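Local atomic coordinates of ActII protein (Streptomyces coelicolor, PDB entry 3B6C), a protein that probably binds DNA as a TetR-family transcriptional repressor and binds a tricyclic, partly aromatic acid in its C-terminal domain. Residues B[136-141]-B[203-208]; B[63-68]-B[83-88]; B[147-152]-B[195-200]. All coordinates share one frame; numbering follows the deposited sequence.

Contacts 1 and 3 join the same two helices, 128-151 and 197-216, at different levels. Contact 1 is buried, apolar and has no hydrogen bond between its segments. Contact 3 is partly buried, lies where helix 128-151 ends and helix 197-216 begins, and depends on charge. Both touch the second subunit. Contact 2 is also largely buried, but it pins the loop 63-68 to helix 75-92 through one straight hydrogen bond and apolar contacts. Contacts 1 and 2 share a ligand molecule. They also meet directly, as C83 packs on L138 and L205. A salt bridge from R87 to D198 ties contact 2 to contact 3.

Contact 1: residues B[136-141]-B[203-208]; sequences DLLSTF and LGLEII. With SDN ([(3S)-9-hydroxy-1-methyl-10-oxo-4,10-dihydro-3H-benzo[g]isochromen-3-yl]acetic acid), chain E.
With CG anti to the backbone N (chi1 169°), F141 sends its ring across to G204. I208 holds CG1 anti to its carbonyl carbon (chi1 -66°), and this lays CD1 against the base of the same phenylalanine. The two segments belong to an antiparallel helix pair in the TetR-type C-terminal domain, and the segment axes run 170° apart in direction. F141 CZ comes to 3.5 Å from G204 CA, so the ring rests on backbone with no side chain in between. G204 O sits over one ring face, offset toward the rim. L205 N approaches the ring obliquely, and I208 CD1 lies 3.6 Å from F141 CB. The other branch of I208 slides past L138, and I208 CG2 packs tightly on L138 CD2 at 3.5 Å. L137 crosses I208 at a slant, with L137 CD1 3.9 Å from I208 CG2. All six touching residues are buried. The second subunit packs on the same helices: its I207 meets L137 and its Y133 meets F141. This suits the subunit interface of a TetR-like dimer. S139 instead reaches the bound SDN, where its OG makes a weak 3.4 Å hydrogen bond with ligand atom O4.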
loop_
_atom_site.group_PDB
_atom_site.type_symbol
_atom_site.label_atom_id
_atom_site.label_comp_id
_atom_site.label_asym_id
_atom_site.label_seq_id
_atom_site.Cartn_x
_atom_site.Cartn_y
_atom_site.Cartn_z
ATOM N N ASP B 136 10.613 -6.174 -2.893
ATOM C CA ASP B 136 9.697 -5.574 -1.946
ATOM C C ASP B 136 8.716 -4.669 -2.735
ATOM O O ASP B 136 7.500 -4.768 -2.577
ATOM C CB ASP B 136 10.454 -4.690 -0.955
ATOM C CG ASP B 136 9.729 -4.551 0.372
ATOM O OD1 ASP B 136 8.491 -4.361 0.361
ATOM O OD2 ASP B 136 10.400 -4.635 1.425
ATOM N N LEU B 137 9.252 -3.807 -3.599
ATOM C CA LEU B 137 8.428 -2.891 -4.371
ATOM C C LEU B 137 7.378 -3.602 -5.207
ATOM O O LEU B 137 6.196 -3.239 -5.165
ATOM C CB LEU B 137 9.302 -2.030 -5.295
ATOM C CG LEU B 137 8.955 -0.528 -5.367
ATOM C CD1 LEU B 137 9.376 0.043 -6.722
ATOM C CD2 LEU B 137 7.460 -0.316 -5.131
ATOM N N LEU B 138 7.805 -4.624 -5.952
ATOM C CA LEU B 138 6.892 -5.368 -6.818
ATOM C C LEU B 138 5.795 -6.026 -6.022
ATOM O O LEU B 138 4.620 -5.964 -6.390
ATOM C CB LEU B 138 7.668 -6.395 -7.656
ATOM C CG LEU B 138 8.610 -5.827 -8.727
ATOM C CD1 LEU B 138 9.517 -6.928 -9.245
ATOM C CD2 LEU B 138 7.802 -5.205 -9.857
ATOM N N SER B 139 6.174 -6.664 -4.932
ATOM C CA SER B 139 5.204 -7.328 -4.070
ATOM C C SER B 139 4.183 -6.302 -3.553
ATOM O O SER B 139 2.982 -6.544 -3.578
ATOM C CB SER B 139 5.926 -7.974 -2.871
ATOM O OG SER B 139 5.350 -9.234 -2.562
ATOM N N THR B 140 4.675 -5.159 -3.087
ATOM C CA THR B 140 3.819 -4.109 -2.561
ATOM C C THR B 140 2.886 -3.615 -3.642
ATOM O O THR B 140 1.693 -3.428 -3.421
ATOM C CB THR B 140 4.683 -2.957 -2.027
ATOM O OG1 THR B 140 5.457 -3.432 -0.922
ATOM C CG2 THR B 140 3.820 -1.792 -1.571
ATOM N N PHE B 141 3.439 -3.406 -4.821
ATOM C CA PHE B 141 2.653 -2.950 -5.944
ATOM C C PHE B 141 1.514 -3.903 -6.275
ATOM O O PHE B 141 0.362 -3.500 -6.396
ATOM C CB PHE B 141 3.529 -2.821 -7.175
ATOM C CG PHE B 141 2.754 -2.613 -8.427
ATOM C CD1 PHE B 141 2.085 -1.417 -8.642
ATOM C CD2 PHE B 141 2.644 -3.625 -9.373
ATOM C CE1 PHE B 141 1.303 -1.225 -9.788
ATOM C CE2 PHE B 141 1.863 -3.451 -10.521
ATOM C CZ PHE B 141 1.193 -2.249 -10.727
ATOM N N LEU B 203 0.222 -1.090 -16.533
ATOM C CA LEU B 203 0.836 0.234 -16.585
ATOM C C LEU B 203 1.852 0.357 -15.444
ATOM O O LEU B 203 2.989 0.778 -15.666
ATOM C CB LEU B 203 -0.228 1.326 -16.437
ATOM C CG LEU B 203 -0.236 2.389 -17.535
ATOM C CD1 LEU B 203 -1.203 3.510 -17.167
ATOM C CD2 LEU B 203 1.171 2.940 -17.736
ATOM N N GLY B 204 1.438 -0.007 -14.228
ATOM C CA GLY B 204 2.332 0.063 -13.084
ATOM C C GLY B 204 3.473 -0.928 -13.194
ATOM O O GLY B 204 4.592 -0.636 -12.778
ATOM N N LEU B 205 3.190 -2.101 -13.756
ATOM C CA LEU B 205 4.196 -3.137 -13.920
ATOM C C LEU B 205 5.353 -2.657 -14.793
ATOM O O LEU B 205 6.535 -2.853 -14.467
ATOM C CB LEU B 205 3.575 -4.367 -14.570
ATOM C CG LEU B 205 3.587 -5.654 -13.758
ATOM C CD1 LEU B 205 3.398 -6.823 -14.703
ATOM C CD2 LEU B 205 4.900 -5.788 -13.019
ATOM N N GLU B 206 5.005 -2.035 -15.915
ATOM C CA GLU B 206 6.014 -1.539 -16.832
ATOM C C GLU B 206 6.831 -0.443 -16.166
ATOM O O GLU B 206 8.061 -0.425 -16.269
ATOM C CB GLU B 206 5.350 -1.002 -18.106
ATOM C CG GLU B 206 6.306 -0.280 -19.046
ATOM C CD GLU B 206 7.443 -1.170 -19.513
ATOM O OE1 GLU B 206 8.479 -0.634 -19.971
ATOM O OE2 GLU B 206 7.300 -2.405 -19.426
ATOM N N ILE B 207 6.142 0.464 -15.474
ATOM C CA ILE B 207 6.827 1.566 -14.815
ATOM C C ILE B 207 7.890 1.081 -13.853
ATOM O O ILE B 207 9.034 1.512 -13.919
ATOM C CB ILE B 207 5.830 2.488 -14.066
ATOM C CG1 ILE B 207 4.986 3.259 -15.086
ATOM C CG2 ILE B 207 6.589 3.472 -13.166
ATOM C CD1 ILE B 207 3.954 4.152 -14.476
ATOM N N ILE B 208 7.520 0.182 -12.957
ATOM C CA ILE B 208 8.485 -0.329 -12.004
ATOM C C ILE B 208 9.606 -1.101 -12.699
ATOM O O ILE B 208 10.786 -0.887 -12.430
ATOM C CB ILE B 208 7.786 -1.216 -10.961
ATOM C CG1 ILE B 208 6.846 -0.344 -10.129
ATOM C CG2 ILE B 208 8.817 -1.911 -10.069
ATOM C CD1 ILE B 208 5.919 -1.114 -9.221
HETATM O O4 SDN E . 6.022 -12.550 -2.139
HETATM C C11 SDN E . 6.200 -12.780 -3.344
HETATM C C12 SDN E . 6.246 -14.117 -3.813
HETATM C C13 SDN E . 6.129 -15.203 -2.944
HETATM O O5 SDN E . 5.967 -14.970 -1.733
HETATM C C14 SDN E . 6.157 -16.523 -3.439
HETATM C C15 SDN E . 6.034 -17.717 -2.578
HETATM O O3 SDN E . 6.493 -18.991 -3.076
HETATM C C16 SDN E . 5.582 -17.665 -1.204
HETATM C C10 SDN E . 6.330 -11.721 -4.249
HETATM C C9 SDN E . 6.525 -11.970 -5.624
HETATM C C8 SDN E . 6.579 -13.293 -6.092
HETATM C C7 SDN E . 6.452 -14.357 -5.198
HETATM C C6 SDN E . 6.482 -15.673 -5.666
HETATM C C5 SDN E . 6.330 -16.755 -4.797
HETATM C C4 SDN E . 6.316 -18.168 -5.374
HETATM C C3 SDN E . 6.013 -19.263 -4.354
HETATM C C2 SDN E . 6.465 -20.637 -4.842
HETATM C C1 SDN E . 6.319 -21.709 -3.761
HETATM O O2 SDN E . 6.461 -21.418 -2.556
HETATM O O1 SDN E . 6.090 -22.869 -4.126
#

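Contact 2: residues B[63-68]-B[83-88]. With SDN ([(3S)-9-hydroxy-1-methyl-10-oxo-4,10-dihydro-3H-benzo[g]isochromen-3-yl]acetic acid), chain E.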
loop_
_atom_site.group_PDB
_atom_site.type_symbol
_atom_site.label_atom_id
_atom_site.label_comp_id
_atom_site.label_asym_id
_atom_site.label_seq_id
_atom_site.Cartn_x
_atom_site.Cartn_y
_atom_site.Cartn_z
ATOM N N THR B 63 1.840 -21.065 -2.795
ATOM C CA THR B 63 2.304 -22.074 -3.731
ATOM C C THR B 63 1.658 -21.857 -5.086
ATOM O O THR B 63 2.067 -22.444 -6.077
ATOM C CB THR B 63 1.976 -23.492 -3.252
ATOM O OG1 THR B 63 0.556 -23.705 -3.268
ATOM C CG2 THR B 63 2.502 -23.688 -1.867
ATOM N N GLU B 64 0.643 -21.012 -5.117
ATOM C CA GLU B 64 -0.056 -20.704 -6.357
ATOM C C GLU B 64 0.761 -19.780 -7.229
ATOM O O GLU B 64 0.515 -19.654 -8.423
ATOM C CB GLU B 64 -1.398 -20.052 -6.046
ATOM C CG GLU B 64 -2.355 -20.986 -5.342
ATOM C CD GLU B 64 -3.744 -20.405 -5.202
ATOM O OE1 GLU B 64 -4.179 -19.657 -6.103
ATOM O OE2 GLU B 64 -4.416 -20.711 -4.196
ATOM N N VAL B 65 1.745 -19.135 -6.623
ATOM C CA VAL B 65 2.584 -18.204 -7.351
ATOM C C VAL B 65 3.765 -18.920 -7.980
ATOM O O VAL B 65 4.534 -19.585 -7.294
ATOM C CB VAL B 65 3.093 -17.087 -6.418
ATOM C CG1 VAL B 65 3.753 -16.004 -7.221
ATOM C CG2 VAL B 65 1.938 -16.510 -5.624
ATOM N N GLU B 66 3.896 -18.782 -9.292
ATOM C CA GLU B 66 4.983 -19.411 -10.001
ATOM C C GLU B 66 6.110 -18.442 -10.327
ATOM O O GLU B 66 5.891 -17.408 -10.960
ATOM C CB GLU B 66 4.483 -20.020 -11.317
ATOM C CG GLU B 66 3.104 -20.667 -11.220
ATOM C CD GLU B 66 2.814 -21.620 -12.362
ATOM O OE1 GLU B 66 3.783 -22.134 -12.967
ATOM O OE2 GLU B 66 1.623 -21.878 -12.641
ATOM N N VAL B 67 7.319 -18.780 -9.891
ATOM C CA VAL B 67 8.500 -17.988 -10.214
ATOM C C VAL B 67 9.406 -18.721 -11.195
ATOM O O VAL B 67 10.176 -19.598 -10.802
ATOM C CB VAL B 67 9.304 -17.634 -8.950
ATOM C CG1 VAL B 67 10.232 -16.459 -9.222
ATOM C CG2 VAL B 67 8.365 -17.324 -7.793
ATOM N N PRO B 68 9.311 -18.364 -12.468
ATOM C CA PRO B 68 10.166 -18.949 -13.504
ATOM C C PRO B 68 11.633 -18.954 -13.089
ATOM O O PRO B 68 12.078 -18.048 -12.385
ATOM C CB PRO B 68 9.963 -18.014 -14.695
ATOM C CG PRO B 68 8.597 -17.460 -14.497
ATOM C CD PRO B 68 8.419 -17.325 -13.012
ATOM N N CYS B 83 4.785 -11.497 -11.442
ATOM C CA CYS B 83 3.840 -10.542 -10.894
ATOM C C CYS B 83 2.404 -10.855 -11.264
ATOM O O CYS B 83 1.506 -10.731 -10.432
ATOM C CB CYS B 83 4.223 -9.132 -11.325
ATOM S SG CYS B 83 5.713 -8.568 -10.485
ATOM N N ARG B 84 2.172 -11.265 -12.503
ATOM C CA ARG B 84 0.816 -11.604 -12.915
ATOM C C ARG B 84 0.335 -12.841 -12.165
ATOM O O ARG B 84 -0.852 -12.977 -11.866
ATOM C CB ARG B 84 0.768 -11.868 -14.408
ATOM C CG ARG B 84 1.053 -10.649 -15.227
ATOM C CD ARG B 84 0.848 -10.917 -16.696
ATOM N NE ARG B 84 1.209 -9.744 -17.470
ATOM C CZ ARG B 84 2.158 -9.736 -18.394
ATOM N NH1 ARG B 84 2.833 -10.851 -18.653
ATOM N NH2 ARG B 84 2.432 -8.612 -19.051
ATOM N N SER B 85 1.266 -13.741 -11.862
ATOM C CA SER B 85 0.947 -14.958 -11.140
ATOM C C SER B 85 0.486 -14.596 -9.743
ATOM O O SER B 85 -0.492 -15.136 -9.246
ATOM C CB SER B 85 2.184 -15.860 -11.078
ATOM O OG SER B 85 1.895 -17.130 -10.517
ATOM N N LEU B 86 1.194 -13.669 -9.112
ATOM C CA LEU B 86 0.853 -13.240 -7.759
ATOM C C LEU B 86 -0.541 -12.623 -7.746
ATOM O O LEU B 86 -1.332 -12.843 -6.830
ATOM C CB LEU B 86 1.864 -12.203 -7.276
ATOM C CG LEU B 86 2.230 -12.181 -5.786
ATOM C CD1 LEU B 86 2.559 -10.749 -5.425
ATOM C CD2 LEU B 86 1.097 -12.700 -4.901
ATOM N N ARG B 87 -0.837 -11.841 -8.780
ATOM C CA ARG B 87 -2.127 -11.170 -8.887
ATOM C C ARG B 87 -3.253 -12.171 -9.124
ATOM O O ARG B 87 -4.345 -12.033 -8.575
ATOM C CB ARG B 87 -2.099 -10.133 -10.012
ATOM C CG ARG B 87 -3.466 -9.583 -10.383
ATOM C CD ARG B 87 -3.534 -9.217 -11.856
ATOM N NE ARG B 87 -4.412 -8.076 -12.098
ATOM C CZ ARG B 87 -4.929 -7.768 -13.283
ATOM N NH1 ARG B 87 -4.656 -8.517 -14.342
ATOM N NH2 ARG B 87 -5.719 -6.712 -13.409
ATOM N N ARG B 88 -2.978 -13.180 -9.946
ATOM C CA ARG B 88 -3.903 -14.290 -10.132
ATOM C C ARG B 88 -4.317 -14.893 -8.794
ATOM O O ARG B 88 -5.502 -15.099 -8.535
ATOM C CB ARG B 88 -3.278 -15.366 -11.023
ATOM C CG ARG B 88 -3.895 -15.460 -12.408
ATOM C CD ARG B 88 -3.032 -16.291 -13.343
ATOM N NE ARG B 88 -2.342 -15.466 -14.330
ATOM C CZ ARG B 88 -1.110 -15.697 -14.766
ATOM N NH1 ARG B 88 -0.422 -16.732 -14.303
ATOM N NH2 ARG B 88 -0.561 -14.893 -15.667
HETATM O O4 SDN E . 6.022 -12.550 -2.139
HETATM C C11 SDN E . 6.200 -12.780 -3.344
HETATM C C12 SDN E . 6.246 -14.117 -3.813
HETATM C C13 SDN E . 6.129 -15.203 -2.944
HETATM O O5 SDN E . 5.967 -14.970 -1.733
HETATM C C14 SDN E . 6.157 -16.523 -3.439
HETATM C C15 SDN E . 6.034 -17.717 -2.578
HETATM O O3 SDN E . 6.493 -18.991 -3.076
HETATM C C16 SDN E . 5.582 -17.665 -1.204
HETATM C C10 SDN E . 6.330 -11.721 -4.249
HETATM C C9 SDN E . 6.525 -11.970 -5.624
HETATM C C8 SDN E . 6.579 -13.293 -6.092
HETATM C C7 SDN E . 6.452 -14.357 -5.198
HETATM C C6 SDN E . 6.482 -15.673 -5.666
HETATM C C5 SDN E . 6.330 -16.755 -4.797
HETATM C C4 SDN E . 6.316 -18.168 -5.374
HETATM C C3 SDN E . 6.013 -19.263 -4.354
HETATM C C2 SDN E . 6.465 -20.637 -4.842
HETATM C C1 SDN E . 6.319 -21.709 -3.761
HETATM O O2 SDN E . 6.461 -21.418 -2.556
HETATM O O1 SDN E . 6.090 -22.869 -4.126
#
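V65 and S85 bring their CA atoms to 5.3 Å where the loop 63-68, extended from V65 onward, runs beside helix 75-92. S85 holds OG anti to its own backbone N (chi1 -173°), and that turn points the hydroxyl at the loop. E66 N donates to S85 OG at 2.9 Å, in a nearly straight bond with an N-H...O angle of 172°. The same oxygen lies against the V65 backbone, with V65 CA 3.4 Å from S85 OG. Without this hydroxyl, as with an alanine here, the E66 amide would probably lose its acceptor and the loop be held less firmly to the helix. V65 has two jobs. Its CG2 packs on L86, crossing it at a slant, with V65 CG2 4.0 Å from L86 CD2. Its CG1 leans on the ligand, with V65 CG1 3.2 Å from SDN C6. This is one wall of the ligand pocket of the TetR-like C-terminal domain, built partly by the loop that follows helix 50-61. V67 also reaches the ligand, with V67 CG2 3.3 Å from SDN C4. The two valines thus meet the same part of the ring system. L86 touches the ligand farther along, with L86 CD1 4.1 Å from SDN C10. Other bonds also tie down the loop. The E64 carboxylate bonds to H93, and V67 O accepts from R116.

Contact 3: residues B[147-152]-B[195-200]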
loop_
_atom_site.group_PDB
_atom_site.type_symbol
_atom_site.label_atom_id
_atom_site.label_comp_id
_atom_site.label_asym_id
_atom_site.label_seq_id
_atom_site.Cartn_x
_atom_site.Cartn_y
_atom_site.Cartn_z
ATOM N N LEU B 147 -5.797 -5.043 -3.997
ATOM C CA LEU B 147 -6.693 -4.600 -2.935
ATOM C C LEU B 147 -7.707 -3.609 -3.501
ATOM O O LEU B 147 -8.863 -3.606 -3.103
ATOM C CB LEU B 147 -5.894 -3.958 -1.798
ATOM C CG LEU B 147 -6.616 -3.869 -0.448
ATOM C CD1 LEU B 147 -7.165 -5.240 -0.059
ATOM C CD2 LEU B 147 -5.660 -3.353 0.619
ATOM N N GLU B 148 -7.263 -2.768 -4.428
ATOM C CA GLU B 148 -8.144 -1.798 -5.067
ATOM C C GLU B 148 -9.143 -2.517 -5.982
ATOM O O GLU B 148 -10.308 -2.130 -6.064
ATOM C CB GLU B 148 -7.325 -0.799 -5.898
ATOM C CG GLU B 148 -7.835 -0.608 -7.318
ATOM C CD GLU B 148 -8.148 0.837 -7.639
ATOM O OE1 GLU B 148 -8.930 1.083 -8.582
ATOM O OE2 GLU B 148 -7.610 1.734 -6.954
ATOM N N GLN B 149 -8.683 -3.563 -6.664
ATOM C CA GLN B 149 -9.537 -4.311 -7.578
ATOM C C GLN B 149 -10.733 -4.917 -6.862
ATOM O O GLN B 149 -11.876 -4.554 -7.137
ATOM C CB GLN B 149 -8.728 -5.402 -8.281
ATOM C CG GLN B 149 -9.563 -6.351 -9.119
ATOM C CD GLN B 149 -8.866 -6.785 -10.386
ATOM O OE1 GLN B 149 -7.650 -6.649 -10.517
ATOM N NE2 GLN B 149 -9.629 -7.324 -11.324
ATOM N N SER B 150 -10.465 -5.843 -5.942
ATOM C CA SER B 150 -11.524 -6.501 -5.179
ATOM C C SER B 150 -12.370 -5.450 -4.458
ATOM O O SER B 150 -13.537 -5.689 -4.132
ATOM C CB SER B 150 -10.928 -7.510 -4.204
ATOM O OG SER B 150 -11.343 -7.239 -2.881
ATOM N N SER B 151 -11.762 -4.302 -4.184
ATOM C CA SER B 151 -12.480 -3.189 -3.583
ATOM C C SER B 151 -13.688 -2.859 -4.490
ATOM O O SER B 151 -14.735 -2.431 -4.007
ATOM C CB SER B 151 -11.576 -1.950 -3.542
ATOM O OG SER B 151 -12.317 -0.768 -3.288
ATOM N N ARG B 152 -13.541 -3.074 -5.797
ATOM C CA ARG B 152 -14.600 -2.763 -6.751
ATOM C C ARG B 152 -14.749 -3.832 -7.825
ATOM O O ARG B 152 -15.830 -4.386 -8.012
ATOM C CB ARG B 152 -14.298 -1.411 -7.404
ATOM C CG ARG B 152 -12.834 -1.194 -7.757
ATOM C CD ARG B 152 -12.659 -0.808 -9.217
ATOM N NE ARG B 152 -11.409 -0.088 -9.447
ATOM C CZ ARG B 152 -10.811 0.007 -10.630
ATOM N NH1 ARG B 152 -11.342 -0.574 -11.696
ATOM N NH2 ARG B 152 -9.680 0.685 -10.750
ATOM N N LEU B 195 -9.947 3.908 -14.680
ATOM C CA LEU B 195 -8.973 3.151 -15.458
ATOM C C LEU B 195 -9.214 1.651 -15.332
ATOM O O LEU B 195 -9.328 1.121 -14.227
ATOM C CB LEU B 195 -7.550 3.494 -15.015
ATOM C CG LEU B 195 -6.623 4.063 -16.092
ATOM C CD1 LEU B 195 -5.208 4.216 -15.558
ATOM C CD2 LEU B 195 -6.640 3.186 -17.334
ATOM N N ASP B 196 -9.290 0.971 -16.472
ATOM C CA ASP B 196 -9.301 -0.487 -16.495
ATOM C C ASP B 196 -8.321 -1.062 -15.478
ATOM O O ASP B 196 -7.161 -0.653 -15.420
ATOM C CB ASP B 196 -8.968 -1.003 -17.896
ATOM C CG ASP B 196 -9.274 -2.478 -18.063
ATOM O OD1 ASP B 196 -10.416 -2.887 -17.763
ATOM O OD2 ASP B 196 -8.373 -3.228 -18.491
ATOM N N SER B 197 -8.795 -2.012 -14.679
ATOM C CA SER B 197 -7.956 -2.654 -13.666
ATOM C C SER B 197 -6.751 -3.298 -14.310
ATOM O O SER B 197 -5.619 -3.077 -13.896
ATOM C CB SER B 197 -8.739 -3.712 -12.882
ATOM O OG SER B 197 -9.217 -3.179 -11.655
ATOM N N ASP B 198 -6.998 -4.102 -15.332
ATOM C CA ASP B 198 -5.912 -4.753 -16.031
ATOM C C ASP B 198 -4.947 -3.717 -16.586
ATOM O O ASP B 198 -3.736 -3.923 -16.598
ATOM C CB ASP B 198 -6.458 -5.607 -17.169
ATOM C CG ASP B 198 -7.217 -6.810 -16.673
ATOM O OD1 ASP B 198 -7.059 -7.164 -15.485
ATOM O OD2 ASP B 198 -7.960 -7.413 -17.468
ATOM N N ARG B 199 -5.491 -2.590 -17.031
ATOM C CA ARG B 199 -4.675 -1.529 -17.604
ATOM C C ARG B 199 -3.792 -0.876 -16.554
ATOM O O ARG B 199 -2.629 -0.561 -16.812
ATOM C CB ARG B 199 -5.566 -0.491 -18.301
ATOM C CG ARG B 199 -4.798 0.540 -19.104
ATOM C CD ARG B 199 -3.615 -0.090 -19.810
ATOM N NE ARG B 199 -2.877 0.874 -20.614
ATOM C CZ ARG B 199 -1.657 0.656 -21.094
ATOM N NH1 ARG B 199 -1.044 -0.497 -20.841
ATOM N NH2 ARG B 199 -1.054 1.582 -21.830
ATOM N N ARG B 200 -4.338 -0.676 -15.365
ATOM C CA ARG B 200 -3.552 -0.096 -14.293
ATOM C C ARG B 200 -2.439 -1.064 -13.906
ATOM O O ARG B 200 -1.283 -0.666 -13.772
ATOM C CB ARG B 200 -4.428 0.171 -13.085
ATOM C CG ARG B 200 -5.749 0.745 -13.476
ATOM C CD ARG B 200 -6.284 1.619 -12.389
ATOM N NE ARG B 200 -5.757 1.251 -11.084
ATOM C CZ ARG B 200 -5.517 2.136 -10.129
ATOM N NH1 ARG B 200 -5.042 1.741 -8.959
ATOM N NH2 ARG B 200 -5.739 3.426 -10.357
#
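E148 and R200 meet flat side to flat side. The carboxylate lies over one face of the R200 guanidinium, with the two planes 20° apart. E148 OE2 is 3.3 Å from R200 NH1, but it stands well out of the guanidinium plane. No N-H points at it, so this salt bridge rests on charge alone. R152 is turned quite differently. Its guanidinium is inclined 71° to that of R200, and it grips E148 from within the same segment. The bond from R152 NH2 to E148 OE1 is modelled very short, so its length is doubtful. The one from R152 NE to the same oxygen is weak. Edge-on, R152 meets the R200 chain, with R152 NH2 3.9 Å from R200 CD. S197 OG sits over one face of R152, too badly angled to bond. S197 also touches the Q149 amide, with Q149 CD 3.8 Å from S197 OG. Just before it, D196 is the N-cap of helix 197-216 and accepts a weak bond from R199 N. R200 has stronger partners beyond the two segments, in E145 and in D136 of the second subunit, and a bound SDN molecule touches it. R152 NH2 lies 4.0 Å from R200 NE. E148, bridged to both, probably lets the two positive groups sit this close and helps hold the helix ends together.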